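Local coordinates for protein esterase (PDB 4WY5) that probably hydrolyses carboxylic esters, acting as a fungal carboxylesterase built on the alpha/beta-hydrolase fold, at residues A[48-53]-A[71-76]; A[79-84]-A[110-115]; A[65-70]-A[135-140]. All coordinates share one frame; numbering follows the deposited sequence.

Interaction 1: residues A[48-53]-A[71-76]; sequences LPEVIE and RPPGTE
Ile52 and Arg71 form an antiparallel hydrogen-bonded pair, with CA atoms 5.3 Å apart, where the first strand of the sheet begins and the second one ends. The two bonds of this bridge are unequal: Ile52 N donates to Arg71 O at 3.0 Å almost in a straight line (172° at the hydrogen), whereas Arg71 N approaches Ile52 O at 3.1 Å along a bent path (136°). Beyond the bridge the chain of 71-76 turns back through a type II turn from Pro72 to Thr75, with a proline and a positive-phi glycine, Pro73 and Gly74, in its two central positions. Pro73 offers its ring to Glu50, whose CG lies between the backbone N and the carbonyl carbon (chi1 66°); the extended chain slants across the proline, with Glu50 CG 3.5 Å from Pro73 CG. Ile52 sends CD1 toward the turn, 3.8 Å from Pro73 CA, and meets the bent side chain of Glu76 at roughly a right angle. Val51, just before the strand, points its CB away from 71-76 overall. Inside the turn, Thr75 OG1 donates to Pro72 O at 2.6 Å. Arg71 leads its guanidinium away from 48-53: NH1 donates to Gln78 O and, weakly, to Thr75 O, while NH2 bonds to Asn149 O. Only backbone hydrogen bonds tie the two segments together; the side chains add van der Waals contact, Pro73 against CG and CD of Glu50, and Ile52 CD1 against the carboxylate end of Glu76. The polar groups of Arg71 and Thr75 instead spend their bonds on main-chain carbonyls, those of the turn itself and of Gln78 and Asn149 farther along the same chain.

Interaction 2: residues A[79-84]-A[110-115]; sequences ILPVLI and ANVVTV
Val82, with chi1 60°, swings CG2 opposite its own N and toward Val115, whose CG2 lies beside the backbone N (chi1 -180°); the two methyls meet at 3.9 Å. These valines belong to the beta-alpha-beta unit of strand 80-86, helix 100-110 and strand 113-117, in which the two strands lie side by side and parallel, their short axes 26° apart. The backbone ladder alternates donors and acceptors: Val113 N to Pro81 O at 3.1 Å, Leu83 N to Val113 O at 2.9 Å, and Val115 N to Leu83 O at 2.9 Å. Val82, Ile84, Val113 and Val115 share one face of the sheet. On the opposite face Leu83 and Thr114 run alongside each other, pointing the same way, and the hydroxyl of Thr114 is hydrogen-bonded to Thr107 OG1 on the connecting helix. Nearer the start of the strands, the Pro81 ring and Val112 cross at about a right angle through CG and CG1, and Tyr319 of helix 302-319 packs on both. Leu80 crosses Val113 in a similar manner and also reaches Asn111, where the chain leaves the helix with positive phi, placing its CG 3.6 Å from Asn111 O.

Interaction 3: residues A[65-70]-A[135-140]; sequences LKLTIV and YAAILW
Leu65 lays its CD1 methyl against the backbone of Ala137, 3.6 Å from Ala137 CA and 3.8 Å from Ala137 CB. This is helix-on-sheet packing of the alpha/beta-hydrolase fold: strand 63-71, second in the sheet, packs against helix 129-143, with the short axes 9.9 Å apart and inclined at 63°. Two small residues, Ala136 and Ala137, face the strand and let the helix come near enough for the CD1 methyl of Leu65 to touch its main chain. Leu65 and Leu67 both point toward the helix from the same face of the strand, and Ala137 CB touches both, CD1 of Leu65 and CD2 of Leu67. One helical turn later Trp140 closes the contact. With its CG anti to the backbone N (chi1 -178°), the indole is carried toward the sheet, where it also packs on Val58 and Ser60 of strand 52-60. The neighbouring strand 113-117 contributes Val117, which touches both Leu67 and Ala137, so residues of three strands meet at this patch, and the side-chain contacts between the two segments are apolar. Leu67 divides its branches between the helix residues: while CD2 faces Ala137, CD1 approaches the six-membered ring of Trp140 obliquely, 3.8 Å from CE3.

Overall arrangement
All three contacts involve the first four strands of the same sheet, counted from its 52-60 edge. Strand 63-71 connects them: its last residue pairs in interaction 1, Leu65 and Leu67, earlier in it, pack against the helix in interaction 3, and it adjoins strand 113-117 of interaction 2, where Thr114 N and Val70 O are 2.9 Å apart, a probable hydrogen bond. Interactions 1 and 2, with centres about 11 Å apart, touch where Pro72 CD lies 3.4 Å from Val112 O; the centres of 2 and 3 are about 13 Å apart. Sequence and geometry are consistent with a Ser161-His292-Asp262 triad on a nucleophile elbow after strand 155-160. Interaction 2 adjoins that strand, and Leu83 lies near the elbow without touching it.

Interaction 1: residues A[48-53]-A[71-76]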
loop_
_atom_site.group_PDB
_atom_site.type_symbol
_atom_site.label_atom_id
_atom_site.label_comp_id
_atom_site.label_asym_id
_atom_site.label_seq_id
_atom_site.Cartn_x
_atom_site.Cartn_y
_atom_site.Cartn_z
ATOM N N LEU A 48 -1.329 8.719 -22.866
ATOM C CA LEU A 48 -0.496 9.601 -22.051
ATOM C C LEU A 48 -1.233 10.934 -21.862
ATOM O O LEU A 48 -1.852 11.444 -22.803
ATOM C CB LEU A 48 0.879 9.818 -22.702
ATOM C CG LEU A 48 1.800 8.615 -22.992
ATOM C CD1 LEU A 48 2.949 9.017 -23.944
ATOM C CD2 LEU A 48 2.362 8.009 -21.710
ATOM N N PRO A 49 -1.165 11.511 -20.647
ATOM C CA PRO A 49 -1.796 12.818 -20.393
ATOM C C PRO A 49 -0.970 13.988 -20.926
ATOM O O PRO A 49 0.267 13.930 -20.919
ATOM C CB PRO A 49 -1.893 12.867 -18.862
ATOM C CG PRO A 49 -0.747 12.008 -18.393
ATOM C CD PRO A 49 -0.602 10.911 -19.427
ATOM N N GLU A 50 -1.641 15.052 -21.357
ATOM C CA GLU A 50 -0.921 16.178 -21.951
ATOM C C GLU A 50 -0.057 16.850 -20.880
ATOM O O GLU A 50 -0.392 16.845 -19.695
ATOM C CB GLU A 50 -1.880 17.179 -22.634
ATOM C CG GLU A 50 -2.846 17.947 -21.711
ATOM C CD GLU A 50 -3.442 19.248 -22.336
ATOM O OE1 GLU A 50 -2.817 19.864 -23.233
ATOM O OE2 GLU A 50 -4.541 19.668 -21.904
ATOM N N VAL A 51 1.087 17.376 -21.298
ATOM C CA VAL A 51 2.064 17.945 -20.370
ATOM C C VAL A 51 2.861 19.077 -21.060
ATOM O O VAL A 51 2.900 19.147 -22.297
ATOM C CB VAL A 51 3.074 16.851 -19.860
ATOM C CG1 VAL A 51 4.069 17.452 -18.978
ATOM C CG2 VAL A 51 2.389 15.719 -19.080
ATOM N N ILE A 52 3.479 19.961 -20.269
ATOM C CA ILE A 52 4.432 20.937 -20.789
ATOM C C ILE A 52 5.865 20.546 -20.409
ATOM O O ILE A 52 6.232 20.582 -19.239
ATOM C CB ILE A 52 4.141 22.358 -20.266
ATOM C CG1 ILE A 52 2.731 22.785 -20.647
ATOM C CG2 ILE A 52 5.135 23.357 -20.849
ATOM C CD1 ILE A 52 2.221 23.845 -19.764
ATOM N N GLU A 53 6.667 20.183 -21.407
ATOM C CA GLU A 53 8.013 19.624 -21.203
ATOM C C GLU A 53 9.118 20.578 -21.704
ATOM O O GLU A 53 8.927 21.301 -22.676
ATOM C CB GLU A 53 8.120 18.257 -21.914
ATOM C CG GLU A 53 9.533 17.680 -21.996
ATOM C CD GLU A 53 9.601 16.321 -22.695
ATOM O OE1 GLU A 53 10.548 16.112 -23.494
ATOM O OE2 GLU A 53 8.721 15.461 -22.448
ATOM N N ARG A 71 5.740 19.653 -16.308
ATOM C CA ARG A 71 4.739 20.438 -15.559
ATOM C C ARG A 71 3.320 20.226 -16.138
ATOM O O ARG A 71 3.177 19.962 -17.330
ATOM C CB ARG A 71 5.131 21.940 -15.588
ATOM C CG ARG A 71 4.176 22.880 -14.825
ATOM C CD ARG A 71 4.403 24.393 -15.017
ATOM N NE ARG A 71 5.582 24.863 -14.289
ATOM C CZ ARG A 71 5.559 25.497 -13.114
ATOM N NH1 ARG A 71 4.419 25.754 -12.493
ATOM N NH2 ARG A 71 6.699 25.875 -12.558
ATOM N N PRO A 72 2.261 20.333 -15.308
ATOM C CA PRO A 72 0.936 20.153 -15.927
ATOM C C PRO A 72 0.460 21.411 -16.677
ATOM O O PRO A 72 0.912 22.519 -16.349
ATOM C CB PRO A 72 0.015 19.851 -14.729
ATOM C CG PRO A 72 0.937 19.664 -13.531
ATOM C CD PRO A 72 2.165 20.446 -13.839
ATOM N N PRO A 73 -0.433 21.238 -17.673
ATOM C CA PRO A 73 -0.997 22.356 -18.464
ATOM C C PRO A 73 -1.851 23.306 -17.636
ATOM O O PRO A 73 -2.648 22.850 -16.807
ATOM C CB PRO A 73 -1.877 21.670 -19.530
ATOM C CG PRO A 73 -1.895 20.206 -19.203
ATOM C CD PRO A 73 -0.864 19.907 -18.148
ATOM N N GLY A 74 -1.676 24.609 -17.858
ATOM C CA GLY A 74 -2.462 25.620 -17.168
ATOM C C GLY A 74 -1.937 25.969 -15.780
ATOM O O GLY A 74 -2.642 26.608 -14.995
ATOM N N THR A 75 -0.705 25.553 -15.477
ATOM C CA THR A 75 -0.102 25.803 -14.165
ATOM C C THR A 75 1.195 26.604 -14.247
ATOM O O THR A 75 1.903 26.762 -13.231
ATOM C CB THR A 75 0.222 24.482 -13.412
ATOM O OG1 THR A 75 1.302 23.796 -14.077
ATOM C CG2 THR A 75 -1.016 23.579 -13.331
ATOM N N GLU A 76 1.513 27.097 -15.445
ATOM C CA GLU A 76 2.782 27.791 -15.684
ATOM C C GLU A 76 2.975 28.988 -14.748
ATOM O O GLU A 76 4.091 29.223 -14.280
ATOM C CB GLU A 76 2.875 28.268 -17.144
ATOM C CG GLU A 76 2.812 27.171 -18.221
ATOM C CD GLU A 76 1.394 26.929 -18.742
ATOM O OE1 GLU A 76 0.439 26.927 -17.923
ATOM O OE2 GLU A 76 1.228 26.770 -19.976
#

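Interaction 2: residues A[79-84]-A[110-115]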
loop_
_atom_site.group_PDB
_atom_site.type_symbol
_atom_site.label_atom_id
_atom_site.label_comp_id
_atom_site.label_asym_id
_atom_site.label_seq_id
_atom_site.Cartn_x
_atom_site.Cartn_y
_atom_site.Cartn_z
ATOM N N ILE A 79 2.663 28.549 -8.530
ATOM C CA ILE A 79 3.825 28.024 -7.815
ATOM C C ILE A 79 3.546 26.620 -7.269
ATOM O O ILE A 79 2.596 26.410 -6.513
ATOM C CB ILE A 79 4.228 28.951 -6.658
ATOM C CG1 ILE A 79 4.563 30.344 -7.199
ATOM C CG2 ILE A 79 5.417 28.379 -5.899
ATOM C CD1 ILE A 79 4.985 31.317 -6.118
ATOM N N LEU A 80 4.366 25.657 -7.670
ATOM C CA LEU A 80 4.125 24.247 -7.355
ATOM C C LEU A 80 5.193 23.634 -6.459
ATOM O O LEU A 80 6.326 24.116 -6.407
ATOM C CB LEU A 80 4.053 23.434 -8.648
ATOM C CG LEU A 80 2.686 23.157 -9.278
ATOM C CD1 LEU A 80 1.824 24.403 -9.273
ATOM C CD2 LEU A 80 2.882 22.649 -10.709
ATOM N N PRO A 81 4.838 22.549 -5.757
ATOM C CA PRO A 81 5.878 21.728 -5.123
ATOM C C PRO A 81 6.715 20.990 -6.183
ATOM O O PRO A 81 6.325 20.947 -7.353
ATOM C CB PRO A 81 5.081 20.755 -4.243
ATOM C CG PRO A 81 3.655 20.818 -4.759
ATOM C CD PRO A 81 3.475 22.184 -5.331
ATOM N N VAL A 82 7.867 20.445 -5.790
ATOM C CA VAL A 82 8.804 19.865 -6.759
ATOM C C VAL A 82 9.179 18.404 -6.415
ATOM O O VAL A 82 9.304 18.032 -5.234
ATOM C CB VAL A 82 10.090 20.752 -6.884
ATOM C CG1 VAL A 82 10.830 20.876 -5.545
ATOM C CG2 VAL A 82 11.013 20.251 -7.987
ATOM N N LEU A 83 9.280 17.568 -7.458
ATOM C CA LEU A 83 9.649 16.152 -7.333
ATOM C C LEU A 83 10.914 15.815 -8.125
ATOM O O LEU A 83 10.935 15.969 -9.348
ATOM C CB LEU A 83 8.492 15.261 -7.817
ATOM C CG LEU A 83 8.720 13.747 -7.899
ATOM C CD1 LEU A 83 9.028 13.163 -6.509
ATOM C CD2 LEU A 83 7.523 13.040 -8.538
ATOM N N ILE A 84 11.960 15.347 -7.445
ATOM C CA ILE A 84 13.189 14.902 -8.109
ATOM C C ILE A 84 13.029 13.442 -8.524
ATOM O O ILE A 84 12.924 12.577 -7.647
ATOM C CB ILE A 84 14.419 15.019 -7.170
ATOM C CG1 ILE A 84 14.497 16.415 -6.543
ATOM C CG2 ILE A 84 15.696 14.680 -7.916
ATOM C CD1 ILE A 84 14.737 17.523 -7.563
ATOM N N ALA A 110 -0.361 14.351 -9.091
ATOM C CA ALA A 110 0.064 15.012 -7.851
ATOM C C ALA A 110 0.047 16.541 -7.989
ATOM O O ALA A 110 0.023 17.260 -6.977
ATOM C CB ALA A 110 1.459 14.541 -7.434
ATOM N N ASN A 111 0.027 17.012 -9.240
ATOM C CA ASN A 111 0.071 18.446 -9.573
ATOM C C ASN A 111 1.397 19.051 -9.118
ATOM O O ASN A 111 1.423 19.907 -8.236
ATOM C CB ASN A 111 -1.115 19.214 -8.949
ATOM C CG ASN A 111 -1.408 20.541 -9.657
ATOM O OD1 ASN A 111 -1.280 20.645 -10.877
ATOM N ND2 ASN A 111 -1.826 21.555 -8.892
ATOM N N VAL A 112 2.501 18.593 -9.710
ATOM C CA VAL A 112 3.826 19.076 -9.323
ATOM C C VAL A 112 4.722 19.421 -10.515
ATOM O O VAL A 112 4.383 19.137 -11.657
ATOM C CB VAL A 112 4.568 18.035 -8.475
ATOM C CG1 VAL A 112 3.776 17.729 -7.177
ATOM C CG2 VAL A 112 4.793 16.764 -9.286
ATOM N N VAL A 113 5.884 20.004 -10.229
ATOM C CA VAL A 113 6.953 20.125 -11.213
ATOM C C VAL A 113 7.972 18.987 -11.021
ATOM O O VAL A 113 8.625 18.890 -9.970
ATOM C CB VAL A 113 7.683 21.489 -11.099
ATOM C CG1 VAL A 113 8.885 21.530 -12.022
ATOM C CG2 VAL A 113 6.723 22.641 -11.409
ATOM N N THR A 114 8.115 18.133 -12.033
ATOM C CA THR A 114 9.042 17.004 -11.963
ATOM C C THR A 114 10.346 17.351 -12.664
ATOM O O THR A 114 10.348 17.704 -13.845
ATOM C CB THR A 114 8.458 15.721 -12.627
ATOM O OG1 THR A 114 7.268 15.308 -11.949
ATOM C CG2 THR A 114 9.482 14.572 -12.599
ATOM N N VAL A 115 11.456 17.237 -11.941
ATOM C CA VAL A 115 12.778 17.428 -12.532
ATOM C C VAL A 115 13.397 16.056 -12.766
ATOM O O VAL A 115 13.733 15.346 -11.817
ATOM C CB VAL A 115 13.713 18.281 -11.631
ATOM C CG1 VAL A 115 15.088 18.464 -12.293
ATOM C CG2 VAL A 115 13.068 19.647 -11.280
#

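Interaction 3: residues A[65-70]-A[135-140]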
loop_
_atom_site.group_PDB
_atom_site.type_symbol
_atom_site.label_atom_id
_atom_site.label_comp_id
_atom_site.label_asym_id
_atom_site.label_seq_id
_atom_site.Cartn_x
_atom_site.Cartn_y
_atom_site.Cartn_z
ATOM N N LEU A 65 25.261 19.374 -16.023
ATOM C CA LEU A 65 24.103 18.500 -15.919
ATOM C C LEU A 65 23.143 18.675 -17.084
ATOM O O LEU A 65 23.072 19.750 -17.693
ATOM C CB LEU A 65 23.350 18.788 -14.618
ATOM C CG LEU A 65 24.148 18.789 -13.315
ATOM C CD1 LEU A 65 23.294 19.371 -12.211
ATOM C CD2 LEU A 65 24.557 17.373 -12.963
ATOM N N LYS A 66 22.394 17.618 -17.380
ATOM C CA LYS A 66 21.265 17.703 -18.298
ATOM C C LYS A 66 19.980 17.353 -17.551
ATOM O O LYS A 66 19.906 16.309 -16.894
ATOM C CB LYS A 66 21.462 16.782 -19.505
ATOM C CG LYS A 66 20.508 17.081 -20.675
ATOM C CD LYS A 66 20.690 16.051 -21.769
ATOM C CE LYS A 66 22.165 15.669 -21.866
ATOM N NZ LYS A 66 22.397 14.404 -22.630
ATOM N N LEU A 67 18.974 18.221 -17.661
ATOM C CA LEU A 67 17.723 18.064 -16.921
ATOM C C LEU A 67 16.500 18.126 -17.841
ATOM O O LEU A 67 16.530 18.761 -18.895
ATOM C CB LEU A 67 17.587 19.150 -15.844
ATOM C CG LEU A 67 18.722 19.359 -14.843
ATOM C CD1 LEU A 67 18.393 20.485 -13.893
ATOM C CD2 LEU A 67 19.023 18.093 -14.085
ATOM N N THR A 68 15.430 17.447 -17.447
ATOM C CA THR A 68 14.152 17.611 -18.124
ATOM C C THR A 68 13.136 18.075 -17.087
ATOM O O THR A 68 13.033 17.498 -16.003
ATOM C CB THR A 68 13.695 16.302 -18.826
ATOM O OG1 THR A 68 14.608 15.994 -19.889
ATOM C CG2 THR A 68 12.303 16.447 -19.423
ATOM N N ILE A 69 12.421 19.151 -17.407
ATOM C CA ILE A 69 11.473 19.757 -16.483
ATOM C C ILE A 69 10.054 19.571 -17.006
ATOM O O ILE A 69 9.733 19.992 -18.107
ATOM C CB ILE A 69 11.769 21.260 -16.271
ATOM C CG1 ILE A 69 13.106 21.441 -15.543
ATOM C CG2 ILE A 69 10.684 21.898 -15.413
ATOM C CD1 ILE A 69 14.205 21.964 -16.398
ATOM N N VAL A 70 9.197 18.966 -16.193
ATOM C CA VAL A 70 7.886 18.514 -16.650
ATOM C C VAL A 70 6.824 19.122 -15.733
ATOM O O VAL A 70 6.997 19.107 -14.515
ATOM C CB VAL A 70 7.829 16.958 -16.629
ATOM C CG1 VAL A 70 6.638 16.444 -17.338
ATOM C CG2 VAL A 70 9.067 16.357 -17.289
ATOM N N TYR A 135 23.113 15.165 -6.299
ATOM C CA TYR A 135 23.276 16.162 -5.244
ATOM C C TYR A 135 23.432 17.562 -5.863
ATOM O O TYR A 135 22.816 18.530 -5.399
ATOM C CB TYR A 135 24.480 15.822 -4.345
ATOM C CG TYR A 135 24.812 16.904 -3.322
ATOM C CD1 TYR A 135 24.006 17.111 -2.201
ATOM C CD2 TYR A 135 25.932 17.728 -3.488
ATOM C CE1 TYR A 135 24.313 18.103 -1.269
ATOM C CE2 TYR A 135 26.247 18.717 -2.564
ATOM C CZ TYR A 135 25.434 18.900 -1.462
ATOM O OH TYR A 135 25.747 19.877 -0.549
ATOM N N ALA A 136 24.212 17.655 -6.937
ATOM C CA ALA A 136 24.425 18.935 -7.604
ATOM C C ALA A 136 23.155 19.463 -8.267
ATOM O O ALA A 136 22.926 20.671 -8.301
ATOM C CB ALA A 136 25.537 18.815 -8.630
ATOM N N ALA A 137 22.306 18.569 -8.766
ATOM C CA ALA A 137 21.059 19.027 -9.365
ATOM C C ALA A 137 20.108 19.564 -8.305
ATOM O O ALA A 137 19.422 20.565 -8.520
ATOM C CB ALA A 137 20.400 17.901 -10.153
ATOM N N ILE A 138 20.094 18.919 -7.145
ATOM C CA ILE A 138 19.267 19.399 -6.037
ATOM C C ILE A 138 19.677 20.822 -5.626
ATOM O O ILE A 138 18.818 21.668 -5.366
ATOM C CB ILE A 138 19.349 18.450 -4.814
ATOM C CG1 ILE A 138 18.631 17.129 -5.123
ATOM C CG2 ILE A 138 18.735 19.102 -3.584
ATOM C CD1 ILE A 138 18.690 16.070 -3.996
ATOM N N LEU A 139 20.987 21.081 -5.597
ATOM C CA LEU A 139 21.493 22.414 -5.274
ATOM C C LEU A 139 21.047 23.442 -6.293
ATOM O O LEU A 139 20.756 24.581 -5.945
ATOM C CB LEU A 139 23.023 22.420 -5.176
ATOM C CG LEU A 139 23.552 21.840 -3.855
ATOM C CD1 LEU A 139 25.078 21.740 -3.815
ATOM C CD2 LEU A 139 23.021 22.641 -2.660
ATOM N N TRP A 140 20.978 23.032 -7.551
ATOM C CA TRP A 140 20.598 23.941 -8.613
ATOM C C TRP A 140 19.127 24.341 -8.539
ATOM O O TRP A 140 18.771 25.509 -8.729
ATOM C CB TRP A 140 20.896 23.305 -9.962
ATOM C CG TRP A 140 20.578 24.204 -11.092
ATOM C CD1 TRP A 140 21.403 25.129 -11.653
ATOM C CD2 TRP A 140 19.328 24.292 -11.799
ATOM N NE1 TRP A 140 20.749 25.786 -12.669
ATOM C CE2 TRP A 140 19.474 25.292 -12.779
ATOM C CE3 TRP A 140 18.111 23.613 -11.706
ATOM C CZ2 TRP A 140 18.442 25.634 -13.666
ATOM C CZ3 TRP A 140 17.081 23.960 -12.586
ATOM C CH2 TRP A 140 17.257 24.960 -13.550
#